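Local coordinates for succinate dehydrogenase subunit B (Mycolicibacterium smegmatis MC2 51, PDB 6LUM), which forms the iron-sulfur subunit of succinate dehydrogenase, probably passing electrons from the flavoprotein subunit through its three clusters toward quinone, at residues J[68-76]-J[126-134]. Residues are numbered along the deposited sequence; the frame is centred on the assembly and turned at random.
Sequences DGTLTFRRS and EKDLVVNME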
loop_
_atom_site.group_PDB
_atom_site.type_symbol
_atom_site.label_atom_id
_atom_site.label_comp_id
_atom_site.label_asym_id
_atom_site.label_seq_id
_atom_site.Cartn_x
_atom_site.Cartn_y
_atom_site.Cartn_z
ATOM N N ASP J 68 -7.537 34.390 41.093
ATOM C CA ASP J 68 -7.694 32.943 41.026
ATOM C C ASP J 68 -6.337 32.268 40.946
ATOM O O ASP J 68 -5.348 32.788 41.468
ATOM C CB ASP J 68 -8.578 32.514 39.862
ATOM C CG ASP J 68 -9.432 31.318 40.213
ATOM O OD1 ASP J 68 -8.971 30.492 41.020
ATOM O OD2 ASP J 68 -10.562 31.203 39.702
ATOM N N GLY J 69 -6.285 31.095 40.332
ATOM C CA GLY J 69 -5.081 30.297 40.328
ATOM C C GLY J 69 -5.396 28.842 40.111
ATOM O O GLY J 69 -4.499 28.019 39.926
ATOM N N THR J 70 -6.680 28.519 40.103
ATOM C CA THR J 70 -7.147 27.282 39.503
ATOM C C THR J 70 -7.389 27.441 38.006
ATOM O O THR J 70 -7.552 26.440 37.303
ATOM C CB THR J 70 -8.429 26.820 40.205
ATOM O OG1 THR J 70 -8.214 26.816 41.620
ATOM C CG2 THR J 70 -8.800 25.412 39.794
ATOM N N LEU J 71 -7.376 28.674 37.503
ATOM C CA LEU J 71 -7.709 28.963 36.113
ATOM C C LEU J 71 -6.541 28.606 35.207
ATOM O O LEU J 71 -5.455 29.173 35.339
ATOM C CB LEU J 71 -8.067 30.436 35.958
ATOM C CG LEU J 71 -8.288 30.906 34.531
ATOM C CD1 LEU J 71 -9.371 30.083 33.888
ATOM C CD2 LEU J 71 -8.674 32.353 34.522
ATOM N N THR J 72 -6.757 27.681 34.283
ATOM C CA THR J 72 -5.714 27.288 33.356
ATOM C C THR J 72 -6.098 27.673 31.938
ATOM O O THR J 72 -7.269 27.823 31.607
ATOM C CB THR J 72 -5.449 25.787 33.419
ATOM O OG1 THR J 72 -6.508 25.095 32.763
ATOM C CG2 THR J 72 -5.377 25.333 34.847
ATOM N N PHE J 73 -5.079 27.844 31.107
ATOM C CA PHE J 73 -5.225 28.127 29.690
ATOM C C PHE J 73 -3.840 28.031 29.080
ATOM O O PHE J 73 -2.835 28.048 29.792
ATOM C CB PHE J 73 -5.848 29.499 29.433
ATOM C CG PHE J 73 -5.104 30.636 30.053
ATOM C CD1 PHE J 73 -5.282 30.959 31.373
ATOM C CD2 PHE J 73 -4.245 31.400 29.305
ATOM C CE1 PHE J 73 -4.605 31.999 31.931
ATOM C CE2 PHE J 73 -3.569 32.443 29.865
ATOM C CZ PHE J 73 -3.746 32.738 31.178
ATOM N N ARG J 74 -3.797 27.911 27.764
ATOM C CA ARG J 74 -2.543 27.767 27.050
ATOM C C ARG J 74 -2.094 29.113 26.508
ATOM O O ARG J 74 -2.919 29.937 26.118
ATOM C CB ARG J 74 -2.687 26.768 25.913
ATOM C CG ARG J 74 -2.946 25.376 26.369
ATOM C CD ARG J 74 -3.052 24.448 25.207
ATOM N NE ARG J 74 -3.135 23.061 25.632
ATOM C CZ ARG J 74 -4.103 22.232 25.271
ATOM N NH1 ARG J 74 -5.070 22.660 24.483
ATOM N NH2 ARG J 74 -4.107 20.984 25.695
ATOM N N ARG J 75 -0.787 29.341 26.515
ATOM C CA ARG J 75 -0.189 30.508 25.889
ATOM C C ARG J 75 1.309 30.292 25.868
ATOM O O ARG J 75 1.859 29.706 26.798
ATOM C CB ARG J 75 -0.532 31.803 26.631
ATOM C CG ARG J 75 0.394 32.178 27.765
ATOM C CD ARG J 75 0.206 31.305 28.975
ATOM N NE ARG J 75 1.090 31.699 30.061
ATOM C CZ ARG J 75 2.309 31.211 30.246
ATOM N NH1 ARG J 75 2.785 30.287 29.434
ATOM N NH2 ARG J 75 3.040 31.636 31.259
ATOM N N SER J 76 1.955 30.678 24.774
ATOM C CA SER J 76 3.407 30.633 24.708
ATOM C C SER J 76 4.030 31.977 24.381
ATOM O O SER J 76 4.735 32.541 25.212
ATOM C CB SER J 76 3.820 29.593 23.669
ATOM O OG SER J 76 5.224 29.470 23.561
ATOM N N GLU J 126 -10.947 19.825 28.807
ATOM C CA GLU J 126 -10.164 19.154 29.832
ATOM C C GLU J 126 -10.102 19.922 31.136
ATOM O O GLU J 126 -10.009 19.306 32.194
ATOM C CB GLU J 126 -8.740 18.907 29.335
ATOM C CG GLU J 126 -8.664 17.966 28.161
ATOM C CD GLU J 126 -9.111 16.561 28.507
ATOM O OE1 GLU J 126 -8.249 15.723 28.834
ATOM O OE2 GLU J 126 -10.327 16.289 28.452
ATOM N N LYS J 127 -10.143 21.244 31.082
ATOM C CA LYS J 127 -10.279 22.103 32.244
ATOM C C LYS J 127 -10.837 23.420 31.729
ATOM O O LYS J 127 -11.261 23.507 30.573
ATOM C CB LYS J 127 -8.936 22.244 32.972
ATOM C CG LYS J 127 -9.053 22.541 34.445
ATOM C CD LYS J 127 -7.880 21.983 35.194
ATOM C CE LYS J 127 -7.833 22.519 36.597
ATOM N NZ LYS J 127 -7.854 23.994 36.610
ATOM N N ASP J 128 -10.846 24.442 32.559
ATOM C CA ASP J 128 -11.312 25.729 32.072
ATOM C C ASP J 128 -10.416 26.237 30.959
ATOM O O ASP J 128 -9.198 26.272 31.105
ATOM C CB ASP J 128 -11.368 26.716 33.226
ATOM C CG ASP J 128 -10.208 26.564 34.154
ATOM O OD1 ASP J 128 -10.426 26.077 35.282
ATOM O OD2 ASP J 128 -9.083 26.934 33.774
ATOM N N LEU J 129 -11.021 26.582 29.828
ATOM C CA LEU J 129 -10.373 27.159 28.655
ATOM C C LEU J 129 -9.309 26.266 28.038
ATOM O O LEU J 129 -8.614 26.700 27.124
ATOM C CB LEU J 129 -9.757 28.524 28.963
ATOM C CG LEU J 129 -10.587 29.516 29.758
ATOM C CD1 LEU J 129 -9.792 30.762 30.009
ATOM C CD2 LEU J 129 -11.831 29.843 29.022
ATOM N N VAL J 130 -9.168 25.026 28.485
ATOM C CA VAL J 130 -8.229 24.078 27.896
ATOM C C VAL J 130 -9.039 22.963 27.258
ATOM O O VAL J 130 -9.912 22.381 27.907
ATOM C CB VAL J 130 -7.253 23.516 28.941
ATOM C CG1 VAL J 130 -6.523 22.351 28.379
ATOM C CG2 VAL J 130 -6.275 24.556 29.348
ATOM N N VAL J 131 -8.768 22.666 25.994
ATOM C CA VAL J 131 -9.480 21.611 25.295
ATOM C C VAL J 131 -8.484 20.552 24.856
ATOM O O VAL J 131 -7.275 20.706 24.992
ATOM C CB VAL J 131 -10.283 22.135 24.096
ATOM C CG1 VAL J 131 -11.188 23.255 24.527
ATOM C CG2 VAL J 131 -9.363 22.591 23.019
ATOM N N ASN J 132 -9.017 19.463 24.331
ATOM C CA ASN J 132 -8.227 18.313 23.917
ATOM C C ASN J 132 -8.018 18.411 22.411
ATOM O O ASN J 132 -8.917 18.107 21.628
ATOM C CB ASN J 132 -8.936 17.024 24.314
ATOM C CG ASN J 132 -8.078 15.800 24.132
ATOM O OD1 ASN J 132 -6.857 15.864 24.221
ATOM N ND2 ASN J 132 -8.716 14.670 23.877
ATOM N N MET J 133 -6.826 18.840 22.008
ATOM C CA MET J 133 -6.511 19.097 20.613
ATOM C C MET J 133 -6.166 17.844 19.831
ATOM O O MET J 133 -5.796 17.949 18.657
ATOM C CB MET J 133 -5.355 20.087 20.517
ATOM C CG MET J 133 -5.636 21.414 21.156
ATOM S SD MET J 133 -6.697 22.453 20.158
ATOM C CE MET J 133 -5.696 22.651 18.704
ATOM N N GLU J 134 -6.272 16.673 20.423
ATOM C CA GLU J 134 -5.853 15.485 19.692
ATOM C C GLU J 134 -6.838 15.042 18.617
ATOM O O GLU J 134 -6.392 14.493 17.610
ATOM C CB GLU J 134 -5.550 14.340 20.652
ATOM C CG GLU J 134 -4.224 14.543 21.351
ATOM C CD GLU J 134 -3.052 14.501 20.381
ATOM O OE1 GLU J 134 -3.108 13.723 19.405
ATOM O OE2 GLU J 134 -2.080 15.259 20.584
#
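The backbone oxygen Val131 O takes both terminal nitrogens of the Arg74 guanidinium. Arg74 NH1 gives the sounder bond to Val131 O, at 3.0 Å and bent to 142° at the hydrogen, while NH2 adds a weak second one. Val131 O lies at the guanidinium edge, near its plane but 21° out of it. The Arg74 chain, extended from CG to NE (chi3 173°), carries the guanidinium to strand 130-131. Val130 CG1 lies off-centre over one guanidinium face, 3.8 Å above the plane, and Met133 lies antiparallel alongside, its CG 3.6 Å from Arg74 NH1. The remaining nitrogen, NE, is salt-bridged to Glu161 of subunit A.

Farther back along 68-76, the chain meets the type II turn Lys127-Val130, which joins strands 125-127 and 130-131, with Glu126 and Lys127 both facing Val130 in a classic beta bulge. The Asp128 carboxylate reaches Thr72, with OD2 accepting from Thr72 N; the modelled length is too short to trust. Its other oxygen, OD1, is 3.6 Å from Lys127 NZ in a salt bridge. Whereas Val130 CG1 covers the guanidinium, Val130 CG2 packs 3.5 Å from Thr72 OG1 and also against Phe73 CA. Leu129 brings CD1 to 4.0 Å from Leu71 CD1 and CB to 4.1 Å from Phe73 CB, while the Phe73 ring leads off to pack on helix 56-67.

Within the [2Fe-2S] domain, 68-76 ends at Ser76, which touches that cluster, and 126-134 leads toward the [4Fe-4S] cluster. Bonded to a backbone carbonyl of its own chain through NH1, weakly through NH2, and to subunit A through NE, Arg74 therefore ties the chain leading to the [2Fe-2S] cluster to strand 130-131 and to the flavoprotein.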